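Local coordinates for tubulin binding cofactor C (Leishmania major, PDB 5AJ8), which probably acts as a chaperone in tubulin folding, the deposited chain being the C-terminal domain of tubulin-binding cofactor C, at residues R57-C62 against D74-C79; A90-P95 against H152-A157; Y96-G101 against E159-S164. The protein carries 1 engineered substitution. All blocks are in the same frame, centred on the assembly; numbering follows the deposited sequence.

Contact 1 of 3, residues R57-C62 against D74-C79; sequences RVYVAC and DMYVWC. Engineered in segment 74-79: Met75 (natural residue Leu).
Arg57-Cys62 and Asp74-Cys79 are parallel strands on successive rungs of a beta-helix, paired in register from Arg57 beside Asp74 to Cys62 beside Cys79. The strands diverge by only 9°, and five backbone hydrogen bonds join them, from Val58 N to Asp74 O (2.9 Å) as far as Cys62 N to Trp78 O (3.0 Å). On the outer face the rings of Tyr59 and Tyr76 lie side by side, nearly parallel (8°) but slid past each other, with centroids 4.6 Å apart. Tyr59 CE2 sits over the rim of the Tyr76 ring, 3.5 Å from Tyr76 CD1, so the rings overlap little. On the inner face the engineered Met75, a selenomethionine, folds back at chi2 (-55°) and chi3, bringing its SE to 3.7 Å from Val58 CB and its CE to 4.1 Å from Val60 CG1. The same face ends in a sulfur pair, with Cys62 SG 4.1 Å from Cys79 SG.

Loop 159-164 binds both tyrosine hydroxyls through Arg162. Helix 116-122 packs over Ala61 and Trp78, strand 64-68, of the other sheet, meets Met75, Val77 and Cys79 across the interior of the coil, and strand 91-95 continues the sheet beyond 74-79.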
loop_
_atom_site.group_PDB
_atom_site.type_symbol
_atom_site.label_atom_id
_atom_site.label_comp_id
_atom_site.label_asym_id
_atom_site.label_seq_id
_atom_site.Cartn_x
_atom_site.Cartn_y
_atom_site.Cartn_z
ATOM N N ARG A 57 1.929 -4.004 -8.230
ATOM C CA ARG A 57 0.848 -4.364 -7.315
ATOM C C ARG A 57 1.384 -4.119 -5.909
ATOM O O ARG A 57 2.400 -4.700 -5.541
ATOM C CB ARG A 57 0.485 -5.855 -7.484
ATOM C CG ARG A 57 -0.565 -6.204 -8.502
ATOM C CD ARG A 57 -0.167 -5.817 -9.905
ATOM N NE ARG A 57 1.173 -6.256 -10.299
ATOM C CZ ARG A 57 1.830 -5.734 -11.335
ATOM N NH1 ARG A 57 1.262 -4.774 -12.087
ATOM N NH2 ARG A 57 3.065 -6.176 -11.617
ATOM N N VAL A 58 0.713 -3.267 -5.132
ATOM C CA VAL A 58 1.211 -2.805 -3.831
ATOM C C VAL A 58 0.210 -3.096 -2.713
ATOM O O VAL A 58 -0.978 -2.821 -2.871
ATOM C CB VAL A 58 1.475 -1.308 -3.888
ATOM C CG1 VAL A 58 2.129 -0.790 -2.617
ATOM C CG2 VAL A 58 2.358 -0.997 -5.090
ATOM N N TYR A 59 0.675 -3.741 -1.632
ATOM C CA TYR A 59 -0.158 -4.070 -0.479
ATOM C C TYR A 59 0.414 -3.292 0.678
ATOM O O TYR A 59 1.528 -3.549 1.090
ATOM C CB TYR A 59 -0.137 -5.572 -0.192
ATOM C CG TYR A 59 -0.604 -6.437 -1.368
ATOM C CD1 TYR A 59 0.234 -6.718 -2.419
ATOM C CD2 TYR A 59 -1.902 -6.936 -1.423
ATOM C CE1 TYR A 59 -0.192 -7.474 -3.500
ATOM C CE2 TYR A 59 -2.345 -7.695 -2.508
ATOM C CZ TYR A 59 -1.476 -7.964 -3.546
ATOM O OH TYR A 59 -1.869 -8.756 -4.618
ATOM N N VAL A 60 -0.319 -2.315 1.184
ATOM C CA VAL A 60 0.212 -1.423 2.230
ATOM C C VAL A 60 -0.874 -0.973 3.213
ATOM O O VAL A 60 -2.010 -0.632 2.807
ATOM C CB VAL A 60 0.894 -0.170 1.590
ATOM C CG1 VAL A 60 -0.070 0.596 0.704
ATOM C CG2 VAL A 60 1.534 0.734 2.630
ATOM N N ALA A 61 -0.517 -0.994 4.490
ATOM C CA ALA A 61 -1.274 -0.323 5.520
ATOM C C ALA A 61 -0.448 0.856 6.034
ATOM O O ALA A 61 0.762 0.706 6.248
ATOM C CB ALA A 61 -1.606 -1.283 6.656
ATOM N N CYS A 62 -1.105 1.992 6.291
ATOM C CA CYS A 62 -0.427 3.211 6.704
ATOM C C CYS A 62 -1.388 4.251 7.259
ATOM O O CYS A 62 -2.603 4.093 7.167
ATOM C CB CYS A 62 0.371 3.789 5.535
ATOM S SG CYS A 62 -0.616 4.103 4.051
ATOM N N ASP A 74 -1.932 -1.276 -9.002
ATOM C CA ASP A 74 -3.069 -1.831 -8.265
ATOM C C ASP A 74 -2.710 -1.684 -6.795
ATOM O O ASP A 74 -1.718 -2.272 -6.334
ATOM C CB ASP A 74 -3.365 -3.282 -8.633
ATOM C CG ASP A 74 -3.980 -3.441 -10.031
ATOM O OD1 ASP A 74 -4.418 -2.439 -10.637
ATOM O OD2 ASP A 74 -3.975 -4.596 -10.543
HETATM N N MSE A 75 -3.469 -0.859 -6.077
HETATM C CA MSE A 75 -3.150 -0.479 -4.681
HETATM C C MSE A 75 -4.106 -1.162 -3.729
HETATM O O MSE A 75 -5.304 -0.845 -3.721
HETATM C CB MSE A 75 -3.301 1.050 -4.516
HETATM C CG MSE A 75 -2.408 1.964 -5.344
HETATM SE SE MSE A 75 -0.508 1.575 -5.097
HETATM C CE MSE A 75 -0.539 1.867 -3.144
ATOM N N TYR A 76 -3.602 -2.082 -2.896
ATOM C CA TYR A 76 -4.396 -2.769 -1.878
ATOM C C TYR A 76 -4.092 -2.161 -0.512
ATOM O O TYR A 76 -3.033 -2.400 0.084
ATOM C CB TYR A 76 -4.114 -4.277 -1.899
ATOM C CG TYR A 76 -4.498 -4.935 -3.223
ATOM C CD1 TYR A 76 -3.610 -4.979 -4.296
ATOM C CD2 TYR A 76 -5.749 -5.473 -3.399
ATOM C CE1 TYR A 76 -3.967 -5.583 -5.510
ATOM C CE2 TYR A 76 -6.120 -6.068 -4.586
ATOM C CZ TYR A 76 -5.230 -6.120 -5.640
ATOM O OH TYR A 76 -5.646 -6.708 -6.821
ATOM N N VAL A 77 -5.034 -1.371 -0.021
ATOM C CA VAL A 77 -4.753 -0.331 0.922
ATOM C C VAL A 77 -5.641 -0.398 2.184
ATOM O O VAL A 77 -6.863 -0.568 2.095
ATOM C CB VAL A 77 -4.962 1.043 0.214
ATOM C CG1 VAL A 77 -4.899 2.197 1.196
ATOM C CG2 VAL A 77 -3.935 1.223 -0.884
ATOM N N TRP A 78 -5.010 -0.228 3.347
ATOM C CA TRP A 78 -5.718 0.080 4.597
ATOM C C TRP A 78 -5.086 1.363 5.124
ATOM O O TRP A 78 -3.956 1.358 5.612
ATOM C CB TRP A 78 -5.600 -1.059 5.615
ATOM C CG TRP A 78 -6.592 -0.987 6.804
ATOM C CD1 TRP A 78 -6.956 0.119 7.528
ATOM C CD2 TRP A 78 -7.303 -2.088 7.380
ATOM N NE1 TRP A 78 -7.865 -0.232 8.501
ATOM C CE2 TRP A 78 -8.087 -1.582 8.434
ATOM C CE3 TRP A 78 -7.379 -3.449 7.075
ATOM C CZ2 TRP A 78 -8.928 -2.402 9.203
ATOM C CZ3 TRP A 78 -8.207 -4.260 7.825
ATOM C CH2 TRP A 78 -8.981 -3.737 8.871
ATOM N N CYS A 79 -5.818 2.453 5.011
ATOM C CA CYS A 79 -5.294 3.762 5.346
ATOM C C CYS A 79 -6.162 4.471 6.359
ATOM O O CYS A 79 -7.363 4.467 6.220
ATOM C CB CYS A 79 -5.232 4.627 4.087
ATOM S SG CYS A 79 -4.167 6.075 4.307
#

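Contact 2 of 3, residues A90-P95 against H152-A157; sequences AMRFGP and HWCVLA
Met91 to Phe93 run parallel to Trp153 to Val155, the short strand axes 4.6 Å apart at their closest and crossing at -29°, a marked twist. Four backbone hydrogen bonds alternate between the two segments: Met91 N to His152 O, Cys154 N to Met91 O (3.0 Å), Phe93 N to Cys154 O (2.9 Å) and Leu156 N to Phe93 O (2.9 Å). Their geometry is uneven. The donor lies in the carbonyl plane at Cys154 O, but Leu156 N stands 37° out of the plane of the Phe93 carbonyl, where segment 152-157 has already left its strand.

The pairing adds 153-155 as the outermost strand of one parallel sheet of the beta-helix, although 56 residues, including both helices of the chain, separate the two segments. Leu156 and Arg92 cross at about a right angle. Leu156 CD2 rests over the centre of one face of the Arg92 guanidinium, 3.4 Å from Arg92 CZ, while Cys154 SG lies alongside the aliphatic stem, 3.9 Å from Arg92 CG. A salt bridge from Arg92 NE to Asp74 on the preceding rung fixes the charged end, so the methyl meets a guanidinium already held in place.

On the other face Phe93 and Trp153 also cross nearly perpendicularly. Phe93 CE1 comes within 4.1 Å of Trp153 CB, and the Cys154 carbonyl oxygen lies in the plane of the Phe93 ring at its edge. With chi1 at 71° the Trp153 indole reaches away from segment 90-95 as a whole, passing obliquely by Phe93 CD1, and packs on Val139 and Asp141.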
loop_
_atom_site.group_PDB
_atom_site.type_symbol
_atom_site.label_atom_id
_atom_site.label_comp_id
_atom_site.label_asym_id
_atom_site.label_seq_id
_atom_site.Cartn_x
_atom_site.Cartn_y
_atom_site.Cartn_z
ATOM N N ALA A 90 -4.558 5.324 -14.328
ATOM C CA ALA A 90 -4.792 3.887 -14.379
ATOM C C ALA A 90 -4.490 3.295 -13.010
ATOM O O ALA A 90 -3.808 2.268 -12.890
ATOM C CB ALA A 90 -3.971 3.225 -15.499
HETATM N N MSE A 91 -5.012 3.961 -11.989
HETATM C CA MSE A 91 -4.849 3.525 -10.601
HETATM C C MSE A 91 -6.088 2.749 -10.243
HETATM O O MSE A 91 -7.214 3.173 -10.553
HETATM C CB MSE A 91 -4.660 4.689 -9.652
HETATM C CG MSE A 91 -3.578 5.703 -10.043
HETATM SE SE MSE A 91 -1.819 4.875 -10.130
HETATM C CE MSE A 91 -1.530 4.771 -8.194
ATOM N N ARG A 92 -5.909 1.588 -9.621
ATOM C CA ARG A 92 -7.050 0.810 -9.147
ATOM C C ARG A 92 -6.847 0.448 -7.672
ATOM O O ARG A 92 -5.759 -0.014 -7.283
ATOM C CB ARG A 92 -7.210 -0.469 -9.974
ATOM C CG ARG A 92 -7.268 -0.203 -11.475
ATOM C CD ARG A 92 -7.755 -1.419 -12.251
ATOM N NE ARG A 92 -6.881 -2.565 -12.022
ATOM C CZ ARG A 92 -7.113 -3.783 -12.482
ATOM N NH1 ARG A 92 -8.206 -4.035 -13.176
ATOM N NH2 ARG A 92 -6.237 -4.768 -12.260
ATOM N N PHE A 93 -7.888 0.628 -6.883
ATOM C CA PHE A 93 -7.821 0.456 -5.423
ATOM C C PHE A 93 -8.654 -0.680 -4.881
ATOM O O PHE A 93 -9.809 -0.862 -5.233
ATOM C CB PHE A 93 -8.214 1.748 -4.708
ATOM C CG PHE A 93 -7.180 2.824 -4.822
ATOM C CD1 PHE A 93 -7.074 3.566 -5.966
ATOM C CD2 PHE A 93 -6.309 3.073 -3.774
ATOM C CE1 PHE A 93 -6.120 4.555 -6.076
ATOM C CE2 PHE A 93 -5.336 4.037 -3.873
ATOM C CZ PHE A 93 -5.236 4.783 -5.029
ATOM N N GLY A 94 -8.032 -1.421 -3.986
ATOM C CA GLY A 94 -8.643 -2.545 -3.310
ATOM C C GLY A 94 -8.239 -2.530 -1.844
ATOM O O GLY A 94 -7.478 -1.650 -1.401
ATOM N N PRO A 95 -8.766 -3.488 -1.078
ATOM C CA PRO A 95 -8.462 -3.633 0.338
ATOM C C PRO A 95 -7.212 -4.480 0.643
ATOM O O PRO A 95 -6.901 -5.465 -0.063
ATOM C CB PRO A 95 -9.700 -4.348 0.852
ATOM C CG PRO A 95 -10.040 -5.293 -0.265
ATOM C CD PRO A 95 -9.773 -4.477 -1.522
ATOM N N HIS A 152 -8.881 8.956 -13.401
ATOM C CA HIS A 152 -7.514 8.442 -13.125
ATOM C C HIS A 152 -7.405 7.309 -12.124
ATOM O O HIS A 152 -6.317 6.718 -11.982
ATOM C CB HIS A 152 -6.638 9.564 -12.599
ATOM C CG HIS A 152 -6.459 10.674 -13.572
ATOM N ND1 HIS A 152 -6.117 10.451 -14.891
ATOM C CD2 HIS A 152 -6.548 12.016 -13.423
ATOM C CE1 HIS A 152 -6.016 11.615 -15.513
ATOM N NE2 HIS A 152 -6.270 12.577 -14.642
ATOM N N TRP A 153 -8.514 7.047 -11.419
ATOM C CA TRP A 153 -8.596 5.963 -10.463
ATOM C C TRP A 153 -9.984 5.320 -10.423
ATOM O O TRP A 153 -10.971 5.904 -10.828
ATOM C CB TRP A 153 -8.195 6.461 -9.072
ATOM C CG TRP A 153 -9.189 7.375 -8.442
ATOM C CD1 TRP A 153 -9.251 8.719 -8.565
ATOM C CD2 TRP A 153 -10.278 6.996 -7.602
ATOM N NE1 TRP A 153 -10.319 9.223 -7.857
ATOM C CE2 TRP A 153 -10.964 8.182 -7.248
ATOM C CE3 TRP A 153 -10.742 5.770 -7.109
ATOM C CZ2 TRP A 153 -12.083 8.183 -6.426
ATOM C CZ3 TRP A 153 -11.845 5.771 -6.262
ATOM C CH2 TRP A 153 -12.503 6.972 -5.928
ATOM N N CYS A 154 -10.035 4.082 -9.946
ATOM C CA CYS A 154 -11.281 3.389 -9.720
ATOM C C CYS A 154 -11.070 2.350 -8.630
ATOM O O CYS A 154 -9.944 2.171 -8.145
ATOM C CB CYS A 154 -11.796 2.749 -11.017
ATOM S SG CYS A 154 -10.784 1.401 -11.650
ATOM N N VAL A 155 -12.148 1.651 -8.279
ATOM C CA VAL A 155 -12.145 0.596 -7.276
ATOM C C VAL A 155 -12.189 -0.755 -7.986
ATOM O O VAL A 155 -12.992 -0.972 -8.873
ATOM C CB VAL A 155 -13.339 0.773 -6.312
ATOM C CG1 VAL A 155 -13.377 -0.333 -5.259
ATOM C CG2 VAL A 155 -13.250 2.144 -5.649
ATOM N N LEU A 156 -11.275 -1.641 -7.622
ATOM C CA LEU A 156 -11.205 -2.980 -8.171
ATOM C C LEU A 156 -12.475 -3.731 -7.903
ATOM O O LEU A 156 -13.046 -3.627 -6.812
ATOM C CB LEU A 156 -10.072 -3.768 -7.504
ATOM C CG LEU A 156 -8.651 -3.377 -7.908
ATOM C CD1 LEU A 156 -7.642 -3.849 -6.891
ATOM C CD2 LEU A 156 -8.315 -3.949 -9.277
ATOM N N ALA A 157 -12.922 -4.465 -8.921
ATOM C CA ALA A 157 -14.048 -5.355 -8.798
ATOM C C ALA A 157 -13.561 -6.584 -8.070
ATOM O O ALA A 157 -12.377 -6.903 -8.115
ATOM C CB ALA A 157 -14.602 -5.716 -10.180
#

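Contact 3 of 3, residues Y96-G101 against E159-S164; sequences YRCWVG and EEERAS
On the outside of the beta-helix, a loop that leaves a short 3-10 turn at Cys98 meets the loop Glu161-Ser164, each with an inverse gamma turn, centred on Trp99 in one and on Ala163 in the other. The touching parts run almost in the same direction, 7° apart end to end.

The tight part gathers at Ser164 and Cys98. The Ser164 carbonyl oxygen accepts a hydrogen bond from Gly101 N (2.9 Å), with the donor lying in the carbonyl plane. The same oxygen sits at the edge of the Trp99 indole, in the ring plane and 3.5 Å from Trp99 CD1. One residue back along the first loop, Cys98 O receives Ser164 N at 3.0 Å, but the bond is weak, bent to 124° at the hydrogen; Ala163 CA adds a CH...O contact to Cys98 O at 3.2 Å. The side chain of the buried Cys98 points at the second loop, and its SG lies alongside the Glu161 chain, touching it from CB to the carboxylate, with Glu161 OE1 3.5 Å away. Neighbours fix the orientation of the Ser164 corner: Trp99 NE1 bonds to Thr166 O, and Ser164 OG to Tyr40 OH.

Packing becomes looser toward solvent. Val100 CG2 and Ala163 CB, both on exposed residues, approach only to 4.4 Å. Glu161 is extended beyond CG (chi2 170°), which carries its carboxylate toward exposed Arg97. The two charged groups do not touch; Arg97 NH1 is instead paired with Glu133. One water spans the gap, accepting from Arg97 NH2 at 2.8 Å and donating to Glu161 OE2 at 2.9 Å.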
loop_
_atom_site.group_PDB
_atom_site.type_symbol
_atom_site.label_atom_id
_atom_site.label_comp_id
_atom_site.label_asym_id
_atom_site.label_seq_id
_atom_site.Cartn_x
_atom_site.Cartn_y
_atom_site.Cartn_z
ATOM N N TYR A 96 -6.546 -4.102 1.727
ATOM C CA TYR A 96 -5.309 -4.744 2.217
ATOM C C TYR A 96 -5.517 -6.226 2.574
ATOM O O TYR A 96 -4.585 -7.046 2.503
ATOM C CB TYR A 96 -4.846 -3.958 3.446
ATOM C CG TYR A 96 -3.505 -4.279 4.054
ATOM C CD1 TYR A 96 -2.328 -4.155 3.319
ATOM C CD2 TYR A 96 -3.409 -4.651 5.386
ATOM C CE1 TYR A 96 -1.099 -4.390 3.887
ATOM C CE2 TYR A 96 -2.183 -4.891 5.968
ATOM C CZ TYR A 96 -1.029 -4.761 5.216
ATOM O OH TYR A 96 0.190 -4.989 5.796
ATOM N N ARG A 97 -6.738 -6.558 2.958
ATOM C CA ARG A 97 -7.089 -7.924 3.285
ATOM C C ARG A 97 -6.840 -8.921 2.110
ATOM O O ARG A 97 -6.744 -10.115 2.343
ATOM C CB ARG A 97 -8.539 -8.006 3.794
ATOM C CG ARG A 97 -9.586 -7.653 2.763
ATOM C CD ARG A 97 -11.000 -7.723 3.326
ATOM N NE ARG A 97 -11.961 -7.245 2.334
ATOM C CZ ARG A 97 -12.557 -6.047 2.329
ATOM N NH1 ARG A 97 -12.343 -5.153 3.298
ATOM N NH2 ARG A 97 -13.413 -5.738 1.344
ATOM N N CYS A 98 -6.723 -8.420 0.869
ATOM C CA CYS A 98 -6.316 -9.273 -0.258
ATOM C C CYS A 98 -4.923 -9.867 -0.079
ATOM O O CYS A 98 -4.591 -10.839 -0.749
ATOM C CB CYS A 98 -6.371 -8.502 -1.594
ATOM S SG CYS A 98 -8.062 -8.009 -1.994
ATOM N N TRP A 99 -4.077 -9.276 0.769
ATOM C CA TRP A 99 -2.816 -9.936 1.087
ATOM C C TRP A 99 -3.053 -10.998 2.159
ATOM O O TRP A 99 -2.778 -10.775 3.340
ATOM C CB TRP A 99 -1.719 -8.944 1.496
ATOM C CG TRP A 99 -0.389 -9.616 1.737
ATOM C CD1 TRP A 99 0.026 -10.832 1.249
ATOM C CD2 TRP A 99 0.701 -9.101 2.484
ATOM N NE1 TRP A 99 1.300 -11.097 1.652
ATOM C CE2 TRP A 99 1.744 -10.044 2.408
ATOM C CE3 TRP A 99 0.906 -7.926 3.219
ATOM C CZ2 TRP A 99 2.964 -9.851 3.046
ATOM C CZ3 TRP A 99 2.135 -7.734 3.832
ATOM C CH2 TRP A 99 3.134 -8.680 3.744
ATOM N N VAL A 100 -3.593 -12.134 1.719
ATOM C CA VAL A 100 -3.889 -13.266 2.579
ATOM C C VAL A 100 -2.616 -13.757 3.254
ATOM O O VAL A 100 -2.641 -14.156 4.415
ATOM C CB VAL A 100 -4.562 -14.429 1.805
ATOM C CG1 VAL A 100 -4.837 -15.607 2.738
ATOM C CG2 VAL A 100 -5.883 -13.978 1.168
ATOM N N GLY A 101 -1.492 -13.700 2.553
ATOM C CA GLY A 101 -0.207 -14.181 3.093
ATOM C C GLY A 101 0.364 -13.441 4.292
ATOM O O GLY A 101 1.235 -13.965 4.980
ATOM N N GLU A 159 -13.678 -9.744 -8.682
ATOM C CA GLU A 159 -12.946 -10.708 -9.519
ATOM C C GLU A 159 -11.592 -10.233 -10.029
ATOM O O GLU A 159 -10.806 -11.015 -10.553
ATOM C CB GLU A 159 -13.791 -11.157 -10.724
ATOM C CG GLU A 159 -14.101 -10.067 -11.761
ATOM C CD GLU A 159 -15.474 -9.422 -11.595
ATOM O OE1 GLU A 159 -16.117 -9.590 -10.530
ATOM O OE2 GLU A 159 -15.912 -8.741 -12.550
ATOM N N GLU A 160 -11.329 -8.947 -9.925
ATOM C CA GLU A 160 -10.035 -8.419 -10.312
ATOM C C GLU A 160 -9.115 -8.335 -9.097
ATOM O O GLU A 160 -7.975 -7.945 -9.238
ATOM C CB GLU A 160 -10.191 -7.024 -10.932
ATOM C CG GLU A 160 -11.197 -6.945 -12.072
ATOM C CD GLU A 160 -11.413 -5.518 -12.576
ATOM O OE1 GLU A 160 -11.664 -4.595 -11.762
ATOM O OE2 GLU A 160 -11.347 -5.328 -13.801
ATOM N N GLU A 161 -9.588 -8.683 -7.912
ATOM C CA GLU A 161 -8.711 -8.626 -6.737
ATOM C C GLU A 161 -7.635 -9.702 -6.871
ATOM O O GLU A 161 -7.916 -10.795 -7.279
ATOM C CB GLU A 161 -9.499 -8.751 -5.417
ATOM C CG GLU A 161 -10.216 -7.455 -5.032
ATOM C CD GLU A 161 -11.200 -7.600 -3.852
ATOM O OE1 GLU A 161 -11.268 -8.660 -3.193
ATOM O OE2 GLU A 161 -11.925 -6.633 -3.577
ATOM N N ARG A 162 -6.396 -9.352 -6.574
ATOM C CA ARG A 162 -5.308 -10.333 -6.570
ATOM C C ARG A 162 -5.034 -10.737 -5.117
ATOM O O ARG A 162 -4.400 -10.006 -4.373
ATOM C CB ARG A 162 -4.077 -9.736 -7.217
ATOM C CG ARG A 162 -2.834 -10.606 -7.273
ATOM C CD ARG A 162 -1.719 -9.700 -7.799
ATOM N NE ARG A 162 -0.442 -10.365 -8.014
ATOM C CZ ARG A 162 0.513 -10.522 -7.102
ATOM N NH1 ARG A 162 0.343 -10.116 -5.828
ATOM N NH2 ARG A 162 1.642 -11.132 -7.474
ATOM N N ALA A 163 -5.552 -11.899 -4.745
ATOM C CA ALA A 163 -5.475 -12.401 -3.372
ATOM C C ALA A 163 -4.159 -13.156 -3.178
ATOM O O ALA A 163 -4.083 -14.342 -3.427
ATOM C CB ALA A 163 -6.678 -13.300 -3.089
ATOM N N SER A 164 -3.110 -12.452 -2.775
ATOM C CA SER A 164 -1.762 -13.025 -2.730
ATOM C C SER A 164 -1.558 -13.873 -1.453
ATOM O O SER A 164 -1.834 -13.404 -0.323
ATOM C CB SER A 164 -0.708 -11.920 -2.811
ATOM O OG SER A 164 0.611 -12.417 -2.647
HETATM O O HOH W 1 -13.510 -6.810 -1.210
#

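Contacts 1 and 2 belong to one parallel sheet, their centres 11 Å apart, and share the seam between strands 73-79 and 91-95: Met75 N lies 2.7 Å from Arg92 O, and Gly94 N 2.8 Å from Met75 O, both probable hydrogen bonds. Contact 3 is laid across the outer face of this sheet, its centre 10 Å from that of contact 1. There Arg162 connects them, its N 2.8 Å from Tyr76 OH and its O 2.8 Å from Tyr59 OH. Contacts 2 and 3 interleave along the chain, since residues 90-101 meet 152-164 in the same order; between them Pro95 CD packs 3.7 Å from Glu161 OE2.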